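PDB 4HMW: pyridoxamine 5'-phosphate oxidase from Burkholderia, which catalyses FMN-dependent oxidations by molecular oxygen in the terminal steps of phenazine antibiotic biosynthesis, releasing hydrogen peroxide. Local coordinates for residues B[32-37]-B[71-76]; B[57-62]-B[92-97]; B[111-116]-B[178-183]. One frame throughout, in Å; residues are numbered along the deposited sequence.

Contact 1 (B[32-37]-B[71-76])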
ATOM      1  N   THR B  32     -19.357  -0.720  -8.226  1.00 18.46           N
ATOM      2  CA  THR B  32     -19.921   0.350  -9.047  1.00 18.82           C
ATOM      3  C   THR B  32     -19.209   1.676  -8.729  1.00 18.32           C
ATOM      4  O   THR B  32     -18.868   2.437  -9.630  1.00 18.59           O
ATOM      5  CB  THR B  32     -21.434   0.513  -8.781  1.00 20.94           C
ATOM      6  OG1 THR B  32     -22.113  -0.705  -9.117  1.00 24.18           O
ATOM      7  CG2 THR B  32     -22.036   1.667  -9.567  1.00 20.95           C
ATOM      8  N   LEU B  33     -18.973   1.933  -7.441  1.00 16.66           N
ATOM      9  CA  LEU B  33     -18.354   3.182  -7.004  1.00 14.62           C
ATOM     10  C   LEU B  33     -16.860   3.167  -7.334  1.00 14.90           C
ATOM     11  O   LEU B  33     -16.294   4.177  -7.740  1.00 14.92           O
ATOM     12  CB  LEU B  33     -18.581   3.408  -5.504  1.00 17.32           C
ATOM     13  CG  LEU B  33     -18.090   4.730  -4.918  1.00 18.03           C
ATOM     14  CD1 LEU B  33     -18.703   5.895  -5.661  1.00 19.82           C
ATOM     15  CD2 LEU B  33     -18.370   4.858  -3.411  1.00 16.82           C
ATOM     16  N   LEU B  34     -16.231   2.005  -7.182  1.00 15.76           N
ATOM     17  CA  LEU B  34     -14.830   1.866  -7.575  1.00 15.66           C
ATOM     18  C   LEU B  34     -14.628   2.249  -9.033  1.00 15.31           C
ATOM     19  O   LEU B  34     -13.716   2.994  -9.370  1.00 15.10           O
ATOM     20  CB  LEU B  34     -14.349   0.434  -7.313  1.00 15.47           C
ATOM     21  CG  LEU B  34     -12.988  -0.007  -7.844  1.00 18.31           C
ATOM     22  CD1 LEU B  34     -11.894   0.853  -7.265  1.00 18.34           C
ATOM     23  CD2 LEU B  34     -12.779  -1.520  -7.510  1.00 20.27           C
ATOM     24  N   LYS B  35     -15.483   1.740  -9.903  1.00 15.00           N
ATOM     25  CA  LYS B  35     -15.364   2.073 -11.313  1.00 14.88           C
ATOM     26  C   LYS B  35     -15.593   3.546 -11.588  1.00 16.33           C
ATOM     27  O   LYS B  35     -14.935   4.131 -12.466  1.00 18.58           O
ATOM     28  CB  LYS B  35     -16.288   1.217 -12.161  1.00 16.89           C
ATOM     29  CG  LYS B  35     -15.912  -0.261 -12.182  1.00 18.46           C
ATOM     30  CD  LYS B  35     -16.834  -1.054 -13.140  1.00 24.14           C
ATOM     31  CE  LYS B  35     -16.452  -2.503 -13.127  1.00 28.69           C
ATOM     32  NZ  LYS B  35     -17.486  -3.341 -13.751  1.00 33.53           N
ATOM     33  N   ARG B  36     -16.539   4.147 -10.869  1.00 14.96           N
ATOM     34  CA  ARG B  36     -16.820   5.567 -11.085  1.00 15.84           C
ATOM     35  C   ARG B  36     -15.604   6.387 -10.693  1.00 16.77           C
ATOM     36  O   ARG B  36     -15.196   7.302 -11.406  1.00 15.69           O
ATOM     37  CB  ARG B  36     -18.023   6.021 -10.259  1.00 19.00           C
ATOM     38  CG  ARG B  36     -19.374   5.634 -10.817  1.00 23.71           C
ATOM     39  CD  ARG B  36     -20.501   6.271  -9.985  1.00 26.48           C
ATOM     40  NE  ARG B  36     -21.743   5.538 -10.174  1.00 28.80           N
ATOM     41  CZ  ARG B  36     -22.810   5.659  -9.401  1.00 31.48           C
ATOM     42  NH1 ARG B  36     -22.790   6.505  -8.385  1.00 28.99           N
ATOM     43  NH2 ARG B  36     -23.901   4.927  -9.657  1.00 35.39           N
ATOM     44  N   TRP B  37     -15.011   6.046  -9.535  1.00 14.97           N
ATOM     45  CA  TRP B  37     -13.856   6.739  -9.058  1.00 14.39           C
ATOM     46  C   TRP B  37     -12.671   6.605 -10.008  1.00 13.72           C
ATOM     47  O   TRP B  37     -11.951   7.594 -10.233  1.00 14.66           O
ATOM     48  CB  TRP B  37     -13.477   6.338  -7.610  1.00 12.74           C
ATOM     49  CG  TRP B  37     -14.237   7.074  -6.568  1.00 12.10           C
ATOM     50  CD1 TRP B  37     -15.469   7.644  -6.695  1.00 14.02           C
ATOM     51  CD2 TRP B  37     -13.802   7.358  -5.220  1.00 12.88           C
ATOM     52  NE1 TRP B  37     -15.813   8.296  -5.531  1.00 16.54           N
ATOM     53  CE2 TRP B  37     -14.820   8.128  -4.605  1.00 14.10           C
ATOM     54  CE3 TRP B  37     -12.657   7.063  -4.508  1.00 11.51           C
ATOM     55  CZ2 TRP B  37     -14.710   8.608  -3.289  1.00 13.08           C
ATOM     56  CZ3 TRP B  37     -12.554   7.505  -3.193  1.00 12.55           C
ATOM     57  CH2 TRP B  37     -13.576   8.277  -2.598  1.00 11.93           C
ATOM     58  N   SER B  71      -5.096  -5.469 -13.995  1.00 24.86           N
ATOM     59  CA  SER B  71      -5.440  -5.562 -15.410  1.00 28.03           C
ATOM     60  C   SER B  71      -6.790  -4.975 -15.710  1.00 29.25           C
ATOM     61  O   SER B  71      -6.944  -4.208 -16.647  1.00 32.06           O
ATOM     62  CB  SER B  71      -5.504  -7.040 -15.838  1.00 31.33           C
ATOM     63  OG  SER B  71      -4.460  -7.786 -15.258  1.00 39.70           O
ATOM     64  N   SER B  72      -7.776  -5.355 -14.908  1.00 26.36           N
ATOM     65  CA  SER B  72      -9.151  -4.969 -15.155  1.00 25.67           C
ATOM     66  C   SER B  72      -9.996  -5.165 -13.913  1.00 23.89           C
ATOM     67  O   SER B  72      -9.535  -5.720 -12.899  1.00 22.07           O
ATOM     68  CB  SER B  72      -9.769  -5.781 -16.304  1.00 28.32           C
ATOM     69  OG  SER B  72      -9.814  -7.169 -15.984  1.00 27.58           O
ATOM     70  N   ILE B  73     -11.252  -4.717 -14.007  1.00 22.38           N
ATOM     71  CA  ILE B  73     -12.213  -4.887 -12.933  1.00 22.50           C
ATOM     72  C   ILE B  73     -13.484  -5.424 -13.538  1.00 24.60           C
ATOM     73  O   ILE B  73     -14.031  -4.847 -14.487  1.00 25.93           O
ATOM     74  CB  ILE B  73     -12.505  -3.559 -12.262  1.00 23.10           C
ATOM     75  CG1 ILE B  73     -11.218  -3.028 -11.629  1.00 26.83           C
ATOM     76  CG2 ILE B  73     -13.527  -3.705 -11.159  1.00 23.41           C
ATOM     77  CD1 ILE B  73     -11.376  -1.715 -10.988  1.00 27.91           C
ATOM     78  N   ASP B  74     -13.956  -6.545 -13.017  1.00 24.31           N
ATOM     79  CA  ASP B  74     -15.266  -7.040 -13.440  1.00 25.86           C
ATOM     80  C   ASP B  74     -16.243  -6.908 -12.278  1.00 30.02           C
ATOM     81  O   ASP B  74     -15.881  -6.363 -11.217  1.00 33.35           O
ATOM     82  CB  ASP B  74     -15.165  -8.468 -13.980  1.00 29.11           C
ATOM     83  CG  ASP B  74     -14.773  -9.497 -12.920  1.00 30.24           C
ATOM     84  OD1 ASP B  74     -14.949  -9.228 -11.726  1.00 32.03           O
ATOM     85  OD2 ASP B  74     -14.319 -10.613 -13.308  1.00 31.78           O
ATOM     86  N   ASP B  75     -17.448  -7.421 -12.430  1.00 31.08           N
ATOM     87  CA  ASP B  75     -18.477  -7.227 -11.409  1.00 35.53           C
ATOM     88  C   ASP B  75     -18.203  -7.909 -10.083  1.00 34.18           C
ATOM     89  O   ASP B  75     -18.893  -7.647  -9.103  1.00 34.93           O
ATOM     90  CB  ASP B  75     -19.823  -7.711 -11.934  1.00 43.19           C
ATOM     91  CG  ASP B  75     -20.245  -6.963 -13.167  1.00 53.17           C
ATOM     92  OD1 ASP B  75     -19.815  -7.365 -14.275  1.00 57.46           O
ATOM     93  OD2 ASP B  75     -20.979  -5.954 -13.036  1.00 57.18           O
ATOM     94  N   ARG B  76     -17.195  -8.770 -10.036  1.00 31.66           N
ATOM     95  CA  ARG B  76     -16.897  -9.493  -8.809  1.00 32.56           C
ATOM     96  C   ARG B  76     -15.577  -9.064  -8.151  1.00 28.99           C
ATOM     97  O   ARG B  76     -15.317  -9.443  -7.023  1.00 30.75           O
ATOM     98  CB  ARG B  76     -16.860 -11.001  -9.075  1.00 36.61           C
ATOM     99  CG  ARG B  76     -18.225 -11.641  -9.317  1.00 42.29           C
ATOM    100  CD  ARG B  76     -18.094 -13.159  -9.460  1.00 48.60           C
ATOM    101  NE  ARG B  76     -17.536 -13.533 -10.759  1.00 54.77           N
ATOM    102  CZ  ARG B  76     -17.007 -14.725 -11.044  1.00 59.17           C
ATOM    103  NH1 ARG B  76     -16.945 -15.677 -10.114  1.00 61.91           N
ATOM    104  NH2 ARG B  76     -16.532 -14.971 -12.265  1.00 59.14           N
TER
HETATM  105  O   HOH W   1     -19.813  -2.751 -12.336  1.00 44.39           O

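Contact 2 (B[57-62]-B[92-97])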
ATOM      1  N   ALA B  57      -0.207 -12.153   3.669  1.00 14.60           N
ATOM      2  CA  ALA B  57       0.460 -12.624   4.873  1.00 16.78           C
ATOM      3  C   ALA B  57       0.796 -14.099   4.830  1.00 17.00           C
ATOM      4  O   ALA B  57       0.149 -14.908   4.146  1.00 15.49           O
ATOM      5  CB  ALA B  57      -0.340 -12.298   6.096  1.00 19.66           C
ATOM      6  N   THR B  58       1.852 -14.441   5.560  1.00 20.74           N
ATOM      7  CA  THR B  58       2.268 -15.822   5.695  1.00 24.13           C
ATOM      8  C   THR B  58       1.573 -16.439   6.905  1.00 25.61           C
ATOM      9  O   THR B  58       0.817 -15.761   7.627  1.00 25.51           O
ATOM     10  CB  THR B  58       3.797 -15.886   5.771  1.00 26.86           C
ATOM     11  OG1 THR B  58       4.228 -17.242   5.581  1.00 34.29           O
ATOM     12  CG2 THR B  58       4.275 -15.352   7.063  1.00 29.18           C
ATOM     13  N   SER B  59       1.798 -17.733   7.106  1.00 29.09           N
ATOM     14  CA  SER B  59       1.049 -18.486   8.099  1.00 32.39           C
ATOM     15  C   SER B  59       1.150 -17.929   9.514  1.00 31.36           C
ATOM     16  O   SER B  59       0.177 -17.996  10.267  1.00 33.61           O
ATOM     17  CB  SER B  59       1.498 -19.944   8.101  1.00 34.57           C
ATOM     18  OG  SER B  59       1.411 -20.480   6.780  1.00 38.79           O
ATOM     19  N   ASP B  60       2.308 -17.394   9.883  1.00 30.70           N
ATOM     20  CA  ASP B  60       2.472 -16.856  11.218  1.00 33.00           C
ATOM     21  C   ASP B  60       1.942 -15.427  11.356  1.00 30.67           C
ATOM     22  O   ASP B  60       2.031 -14.841  12.432  1.00 33.01           O
ATOM     23  CB  ASP B  60       3.935 -16.935  11.668  1.00 36.50           C
ATOM     24  CG  ASP B  60       4.887 -16.253  10.711  1.00 40.94           C
ATOM     25  OD1 ASP B  60       4.490 -15.289  10.052  1.00 42.47           O
ATOM     26  OD2 ASP B  60       6.051 -16.679  10.611  1.00 44.05           O
ATOM     27  N   GLY B  61       1.384 -14.860  10.291  1.00 27.07           N
ATOM     28  CA  GLY B  61       0.797 -13.541  10.407  1.00 26.77           C
ATOM     29  C   GLY B  61       1.704 -12.427   9.939  1.00 24.78           C
ATOM     30  O   GLY B  61       1.278 -11.286   9.941  1.00 26.23           O
ATOM     31  N   ARG B  62       2.936 -12.722   9.540  1.00 22.15           N
ATOM     32  CA  ARG B  62       3.806 -11.667   9.000  1.00 21.03           C
ATOM     33  C   ARG B  62       3.272 -11.175   7.672  1.00 18.47           C
ATOM     34  O   ARG B  62       2.991 -11.959   6.764  1.00 19.01           O
ATOM     35  CB  ARG B  62       5.250 -12.167   8.814  1.00 24.72           C
ATOM     36  CG  ARG B  62       5.988 -12.320  10.076  1.00 33.92           C
ATOM     37  CD  ARG B  62       7.417 -12.737   9.786  1.00 39.60           C
ATOM     38  NE  ARG B  62       8.289 -12.333  10.880  1.00 49.46           N
ATOM     39  CZ  ARG B  62       8.548 -13.070  11.955  1.00 55.27           C
ATOM     40  NH1 ARG B  62       7.999 -14.278  12.102  1.00 58.23           N
ATOM     41  NH2 ARG B  62       9.368 -12.596  12.895  1.00 56.57           N
ATOM     42  N   LEU B  92      -0.711 -16.025  -0.805  1.00 24.83           N
ATOM     43  CA  LEU B  92      -2.103 -16.172  -1.195  1.00 26.75           C
ATOM     44  C   LEU B  92      -2.561 -17.621  -1.106  1.00 29.46           C
ATOM     45  O   LEU B  92      -3.670 -17.892  -0.676  1.00 30.95           O
ATOM     46  CB  LEU B  92      -2.316 -15.670  -2.619  1.00 27.77           C
ATOM     47  CG  LEU B  92      -2.273 -14.139  -2.701  1.00 27.30           C
ATOM     48  CD1 LEU B  92      -2.275 -13.669  -4.155  1.00 27.55           C
ATOM     49  CD2 LEU B  92      -3.449 -13.539  -1.958  1.00 27.81           C
ATOM     50  N   THR B  93      -1.715 -18.546  -1.526  1.00 30.82           N
ATOM     51  CA  THR B  93      -2.059 -19.961  -1.437  1.00 33.97           C
ATOM     52  C   THR B  93      -2.198 -20.408   0.017  1.00 33.78           C
ATOM     53  O   THR B  93      -3.090 -21.210   0.340  1.00 35.50           O
ATOM     54  CB  THR B  93      -0.988 -20.831  -2.097  1.00 36.65           C
ATOM     55  OG1 THR B  93      -0.852 -20.447  -3.464  1.00 37.43           O
ATOM     56  CG2 THR B  93      -1.359 -22.302  -2.015  1.00 38.43           C
ATOM     57  N   GLU B  94      -1.311 -19.907   0.877  1.00 30.42           N
ATOM     58  CA  GLU B  94      -1.290 -20.291   2.299  1.00 31.62           C
ATOM     59  C   GLU B  94      -2.491 -19.772   3.072  1.00 29.43           C
ATOM     60  O   GLU B  94      -3.103 -20.497   3.845  1.00 30.44           O
ATOM     61  CB  GLU B  94      -0.050 -19.737   3.010  1.00 34.72           C
ATOM     62  CG  GLU B  94       1.237 -20.401   2.641  1.00 39.66           C
ATOM     63  CD  GLU B  94       2.485 -19.808   3.306  1.00 43.81           C
ATOM     64  OE1 GLU B  94       3.563 -20.451   3.157  1.00 46.21           O
ATOM     65  OE2 GLU B  94       2.414 -18.724   3.951  1.00 44.11           O
ATOM     66  N   THR B  95      -2.796 -18.488   2.894  1.00 26.14           N
ATOM     67  CA  THR B  95      -3.715 -17.816   3.803  1.00 25.32           C
ATOM     68  C   THR B  95      -4.937 -17.164   3.130  1.00 25.68           C
ATOM     69  O   THR B  95      -5.910 -16.835   3.814  1.00 28.46           O
ATOM     70  CB  THR B  95      -3.017 -16.713   4.607  1.00 25.32           C
ATOM     71  OG1 THR B  95      -2.414 -15.773   3.700  1.00 25.38           O
ATOM     72  CG2 THR B  95      -1.968 -17.292   5.542  1.00 26.59           C
ATOM     73  N   GLY B  96      -4.873 -16.936   1.823  1.00 25.18           N
ATOM     74  CA  GLY B  96      -6.020 -16.427   1.060  1.00 24.03           C
ATOM     75  C   GLY B  96      -6.358 -14.940   1.175  1.00 22.92           C
ATOM     76  O   GLY B  96      -6.678 -14.293   0.168  1.00 20.87           O
ATOM     77  N   TRP B  97      -6.326 -14.414   2.394  1.00 20.86           N
ATOM     78  CA  TRP B  97      -6.712 -13.024   2.625  1.00 20.34           C
ATOM     79  C   TRP B  97      -5.721 -12.072   1.953  1.00 19.54           C
ATOM     80  O   TRP B  97      -4.499 -12.319   1.913  1.00 19.88           O
ATOM     81  CB  TRP B  97      -6.772 -12.724   4.118  1.00 23.01           C
ATOM     82  CG  TRP B  97      -7.687 -13.551   4.971  1.00 21.76           C
ATOM     83  CD1 TRP B  97      -7.281 -14.442   5.936  1.00 23.23           C
ATOM     84  CD2 TRP B  97      -9.129 -13.580   4.984  1.00 23.21           C
ATOM     85  NE1 TRP B  97      -8.375 -14.996   6.556  1.00 24.47           N
ATOM     86  CE2 TRP B  97      -9.519 -14.503   5.986  1.00 23.94           C
ATOM     87  CE3 TRP B  97     -10.127 -12.919   4.264  1.00 22.37           C
ATOM     88  CZ2 TRP B  97     -10.863 -14.772   6.283  1.00 23.27           C
ATOM     89  CZ3 TRP B  97     -11.473 -13.195   4.560  1.00 20.64           C
ATOM     90  CH2 TRP B  97     -11.818 -14.130   5.546  1.00 21.45           C
TER
HETATM   91  O   HOH W   2      -2.317 -13.797   1.927  1.00 32.90           O
HETATM   92  O   HOH W   3      -3.214 -13.175   4.215  1.00 38.33           O

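Contact 3 (B[111-116]-B[178-183])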
ATOM      1  N   ILE B 111      -8.685   4.201  -1.806  1.00 11.80           N
ATOM      2  CA  ILE B 111      -9.649   3.124  -1.798  1.00 11.76           C
ATOM      3  C   ILE B 111      -8.986   1.890  -1.254  1.00 10.37           C
ATOM      4  O   ILE B 111      -7.930   1.479  -1.720  1.00 10.87           O
ATOM      5  CB  ILE B 111     -10.205   2.791  -3.208  1.00 12.10           C
ATOM      6  CG1 ILE B 111     -10.714   4.055  -3.911  1.00 13.18           C
ATOM      7  CG2 ILE B 111     -11.322   1.766  -3.086  1.00 13.38           C
ATOM      8  CD1 ILE B 111     -11.208   3.784  -5.372  1.00 17.87           C
ATOM      9  N   MET B 112      -9.613   1.292  -0.261  1.00 13.63           N
ATOM     10  CA  MET B 112      -9.110   0.067   0.363  0.56 14.09           C
ATOM     11  C   MET B 112     -10.018  -1.068  -0.045  1.00 14.24           C
ATOM     12  O   MET B 112     -11.231  -0.942   0.071  1.00 15.32           O
ATOM     13  CB  MET B 112      -9.163   0.163   1.868  0.56 13.03           C
ATOM     14  CG  MET B 112      -8.670  -1.093   2.542  0.56 13.97           C
ATOM     15  SD  MET B 112      -9.067  -1.259   4.283  0.56 13.85           S
ATOM     16  CE  MET B 112     -10.777  -1.809   4.152  0.56 15.02           C
ATOM     17  N   ILE B 113      -9.426  -2.165  -0.520  1.00 15.68           N
ATOM     18  CA  ILE B 113     -10.168  -3.340  -0.981  1.00 17.77           C
ATOM     19  C   ILE B 113      -9.635  -4.513  -0.202  1.00 19.42           C
ATOM     20  O   ILE B 113      -8.494  -4.909  -0.379  1.00 24.56           O
ATOM     21  CB  ILE B 113      -9.942  -3.554  -2.491  1.00 21.85           C
ATOM     22  CG1 ILE B 113     -10.251  -2.254  -3.246  1.00 23.11           C
ATOM     23  CG2 ILE B 113     -10.781  -4.703  -3.068  1.00 24.69           C
ATOM     24  CD1 ILE B 113      -9.656  -2.170  -4.641  1.00 26.63           C
ATOM     25  N   SER B 114     -10.424  -5.056   0.707  1.00 18.43           N
ATOM     26  CA  SER B 114      -9.978  -6.208   1.481  0.58 19.06           C
ATOM     27  C   SER B 114     -10.831  -7.404   1.140  1.00 17.88           C
ATOM     28  O   SER B 114     -12.055  -7.312   1.110  1.00 16.98           O
ATOM     29  CB  SER B 114     -10.046  -5.914   2.969  0.58 21.22           C
ATOM     30  OG  SER B 114      -9.001  -5.044   3.342  0.58 21.83           O
ATOM     31  N   GLY B 115     -10.172  -8.527   0.863  1.00 15.64           N
ATOM     32  CA  GLY B 115     -10.891  -9.679   0.409  1.00 17.13           C
ATOM     33  C   GLY B 115     -10.036 -10.915   0.338  1.00 17.59           C
ATOM     34  O   GLY B 115      -9.100 -11.096   1.119  1.00 16.74           O
ATOM     35  N   GLN B 116     -10.426 -11.796  -0.575  1.00 16.65           N
ATOM     36  CA  GLN B 116      -9.660 -12.978  -0.912  1.00 20.19           C
ATOM     37  C   GLN B 116      -9.318 -12.975  -2.392  1.00 21.87           C
ATOM     38  O   GLN B 116     -10.089 -12.496  -3.222  1.00 23.48           O
ATOM     39  CB  GLN B 116     -10.467 -14.215  -0.557  1.00 19.90           C
ATOM     40  CG  GLN B 116     -10.589 -14.439   0.940  1.00 21.32           C
ATOM     41  CD  GLN B 116     -11.448 -15.640   1.264  1.00 22.98           C
ATOM     42  OE1 GLN B 116     -11.035 -16.794   1.054  1.00 24.51           O
ATOM     43  NE2 GLN B 116     -12.659 -15.383   1.744  1.00 23.48           N
ATOM     44  N   TYR B 178      -5.444 -13.727 -10.775  1.00 20.02           N
ATOM     45  CA  TYR B 178      -6.285 -13.806  -9.575  1.00 20.60           C
ATOM     46  C   TYR B 178      -7.357 -12.737  -9.677  1.00 20.12           C
ATOM     47  O   TYR B 178      -7.140 -11.714 -10.302  1.00 20.64           O
ATOM     48  CB  TYR B 178      -5.477 -13.506  -8.285  1.00 21.79           C
ATOM     49  CG  TYR B 178      -4.471 -14.579  -7.951  1.00 21.96           C
ATOM     50  CD1 TYR B 178      -4.809 -15.669  -7.184  1.00 25.14           C
ATOM     51  CD2 TYR B 178      -3.180 -14.480  -8.405  1.00 25.10           C
ATOM     52  CE1 TYR B 178      -3.875 -16.632  -6.899  1.00 29.40           C
ATOM     53  CE2 TYR B 178      -2.260 -15.424  -8.140  1.00 28.56           C
ATOM     54  CZ  TYR B 178      -2.593 -16.495  -7.386  1.00 30.81           C
ATOM     55  OH  TYR B 178      -1.613 -17.434  -7.136  1.00 35.19           O
ATOM     56  N   ARG B 179      -8.505 -12.989  -9.070  1.00 20.65           N
ATOM     57  CA  ARG B 179      -9.481 -11.944  -8.811  1.00 21.48           C
ATOM     58  C   ARG B 179      -9.523 -11.635  -7.317  1.00 21.21           C
ATOM     59  O   ARG B 179      -9.786 -12.506  -6.501  1.00 21.84           O
ATOM     60  CB  ARG B 179     -10.864 -12.368  -9.318  1.00 22.90           C
ATOM     61  CG  ARG B 179     -11.928 -11.218  -9.212  1.00 24.38           C
ATOM     62  CD  ARG B 179     -13.323 -11.705  -9.557  1.00 27.21           C
ATOM     63  NE  ARG B 179     -13.385 -12.259 -10.905  1.00 27.71           N
ATOM     64  CZ  ARG B 179     -13.349 -13.555 -11.231  1.00 32.18           C
ATOM     65  NH1 ARG B 179     -13.401 -13.881 -12.512  1.00 33.35           N
ATOM     66  NH2 ARG B 179     -13.292 -14.529 -10.320  1.00 33.38           N
ATOM     67  N   LEU B 180      -9.257 -10.376  -6.960  1.00 18.14           N
ATOM     68  CA  LEU B 180      -9.411  -9.937  -5.608  1.00 18.76           C
ATOM     69  C   LEU B 180     -10.865  -9.592  -5.417  1.00 18.00           C
ATOM     70  O   LEU B 180     -11.328  -8.596  -5.930  1.00 17.93           O
ATOM     71  CB  LEU B 180      -8.484  -8.758  -5.317  1.00 19.07           C
ATOM     72  CG  LEU B 180      -8.551  -8.139  -3.915  1.00 20.78           C
ATOM     73  CD1 LEU B 180      -8.276  -9.177  -2.852  1.00 23.61           C
ATOM     74  CD2 LEU B 180      -7.588  -6.952  -3.787  1.00 22.66           C
ATOM     75  N   GLU B 181     -11.580 -10.446  -4.697  1.00 19.85           N
ATOM     76  CA  GLU B 181     -13.010 -10.284  -4.466  1.00 20.25           C
ATOM     77  C   GLU B 181     -13.232  -9.705  -3.073  1.00 19.80           C
ATOM     78  O   GLU B 181     -12.853 -10.319  -2.055  1.00 19.18           O
ATOM     79  CB  GLU B 181     -13.745 -11.631  -4.596  1.00 24.49           C
ATOM     80  CG  GLU B 181     -13.505 -12.310  -5.916  1.00 30.02           C
ATOM     81  CD  GLU B 181     -14.413 -13.502  -6.154  1.00 35.14           C
ATOM     82  OE1 GLU B 181     -15.016 -14.034  -5.180  1.00 35.80           O
ATOM     83  OE2 GLU B 181     -14.501 -13.927  -7.331  1.00 36.84           O
ATOM     84  N   PRO B 182     -13.819  -8.511  -3.009  1.00 18.89           N
ATOM     85  CA  PRO B 182     -13.862  -7.840  -1.712  1.00 18.65           C
ATOM     86  C   PRO B 182     -14.937  -8.383  -0.793  1.00 18.05           C
ATOM     87  O   PRO B 182     -16.017  -8.747  -1.277  1.00 18.38           O
ATOM     88  CB  PRO B 182     -14.193  -6.384  -2.085  1.00 18.46           C
ATOM     89  CG  PRO B 182     -14.908  -6.484  -3.389  1.00 20.28           C
ATOM     90  CD  PRO B 182     -14.272  -7.638  -4.106  1.00 19.67           C
ATOM     91  N   HIS B 183     -14.647  -8.421   0.510  1.00 16.42           N
ATOM     92  CA  HIS B 183     -15.704  -8.481   1.533  1.00 18.29           C
ATOM     93  C   HIS B 183     -15.828  -7.155   2.276  1.00 17.70           C
ATOM     94  O   HIS B 183     -16.724  -6.996   3.115  1.00 17.90           O
ATOM     95  CB  HIS B 183     -15.449  -9.604   2.549  1.00 18.30           C
ATOM     96  CG  HIS B 183     -14.206  -9.422   3.348  1.00 18.86           C
ATOM     97  ND1 HIS B 183     -13.034 -10.064   3.033  1.00 21.19           N
ATOM     98  CD2 HIS B 183     -13.941  -8.660   4.440  1.00 18.62           C
ATOM     99  CE1 HIS B 183     -12.093  -9.698   3.887  1.00 21.37           C
ATOM    100  NE2 HIS B 183     -12.618  -8.845   4.749  1.00 19.67           N
TER
HETATM  101  O   HOH W   4     -13.388 -12.567   1.643  1.00 21.74           O

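Contact 1 (B[32-37]-B[71-76])
L34 and K35 reach I73 by different first torsions. In L34, CG stands opposite the backbone N (chi1 171°), which drops CD2 onto I73; in K35, CG is instead opposite the carbonyl carbon (chi1 -67°), and the chain then runs fully extended past the strand. I73 receives both with separate branches. Its CD1 meets L34 CD2 at 3.8 Å, the two side chains crossing at a slant, while its CG2 lies against K35 CE at 3.7 Å, lysine and isoleucine sliding past each other in opposite directions. K35 CE also comes within 3.6 Å of I73 O, so the methylene end of the lysine rests on backbone as well as side chain.

The charged tip is held more loosely. K35 NZ and D75 OD2 stand 4.4 Å apart, beyond salt-bridge range, and a water fills the role of go-between: it accepts from K35 NZ at 2.8 Å and donates only weakly to D75 OD2. No direct hydrogen bond joins the segments. On the strand side, the bond from CA to CB of D74 points away from the helix; OD2 forms a salt bridge with R179 NE, and OD1 accepts from R76 N at 2.8 Å, met from above the carboxylate plane, an Asx turn spanning D74 to R76.

The contact is helix-on-sheet packing, the two short axes 9.8 Å apart at 147°. Helix 30-43 lies over the beta sheet of the FMN-binding fold: L34 also touches V78 of strand 77-83, I111 of strand 109-119 and M185 of strand 184-189, whereas W37 packs edge-to-face against F187.

Contact 2 (B[57-62]-B[92-97])
One carboxylate oxygen, E94 OE2, takes T58 OG1, S59 N and S59 OG together, three donors from two consecutive residues of a tight turn. That turn is a type I beta turn, T58 to G61, in the hairpin between strands 51-57 and 63-74, and the glutamate comes from the last turn of helix 87-95, so the contact ties a hairpin tip to a helix C-terminus. The three bonds are unequal. T58 OG1 donates at 2.9 Å to the syn lone pair of E94 OE2, whereas S59 N, at 3.4 Å with an N-H...O angle of 127°, and S59 OG are weak. E94 gets there with an extended chain, lying alongside T58 and pointing the same way.

D60 and R62 stiffen the turn: D60 OD1 accepts from R62 N nearly along its C-O axis, an Asx turn, and a weak salt bridge links their ends.

T95 forms the second half of the contact. Its OG1 sits between the backbone N and the carbonyl carbon (chi1 57°), 2.7 Å from A57 O, with E91 O also close to this hydroxyl. CG2 of T95 lies near the A57 and T58 carbonyl oxygens, 3.5 Å from A57 O. R87, an FMN-binding residue at the other end of this helix, has its side chain about 7 Å from that of T58, and A57 packs on I63 of the second subunit. Two waters link T95 OG1 with W97 O and A57 N, the bond from A57 N to water 3 being weak; water 3 donates to T95 OG1 at 2.8 Å and to W97 O at 2.8 Å.

Contact 3 (B[111-116]-B[178-183])
Backbone hydrogen bonds carry the joint between Q116 and E181, an antiparallel hydrogen-bonded pair: E181 N gives to Q116 O at 2.9 Å, nearly straight at 167°, and Q116 N returns a longer bond to E181 O at 3.2 Å. Two residues away on each segment, H183 N donates to S114 O at 2.9 Å, in the carbonyl plane.

CA-H...O contacts fill the space between. G115 CA approaches E181 O to 3.2 Å, and G115, which has no side chain, faces P182 as a non-hydrogen-bonded pair, the CA atoms 4.1 Å apart. The short strand axes meet at 109°, a steep crossing in the curled antiparallel sheet of this FMN-binding fold, and the chain turns a corner at H183 to enter strand 184-189, which pairs with the same strand 109-119.

Apolar contacts lie on one flank, where I113 CG2 touches P182 CB at 3.9 Å and L180 CD2 at 4.0 Å.

Polar side chains edge the joint. S114 O lies 3.5 Å above one face of the H183 ring, offset toward its rim, and a water joins H183 ND1 to Q116 NE2. R179 NH2 bridges to E181 OE2, its guanidinium being shared with D74.

In the fold
Contacts 1 and 2 lie at the surface, on opposite sides of the chain's centre and about 25 Å apart between centres; contact 3 is partly buried and nearest the middle. Contact 1 packs a helix on the sheet through aliphatic carbon and a water-mediated charge pair, contact 2 ties a turn to a helix end through hydroxyls and a carboxylate, and contact 3 is built chiefly of backbone bonds. Contacts 1 and 3 reach the same antiparallel sheet, L34 packing on I111 of the strand that contact 3 joins, and D74 and R179 link them too. H183 meets W97 of contact 2. Contacts 2 and 3 both reach the second subunit, whereas contact 1 does not.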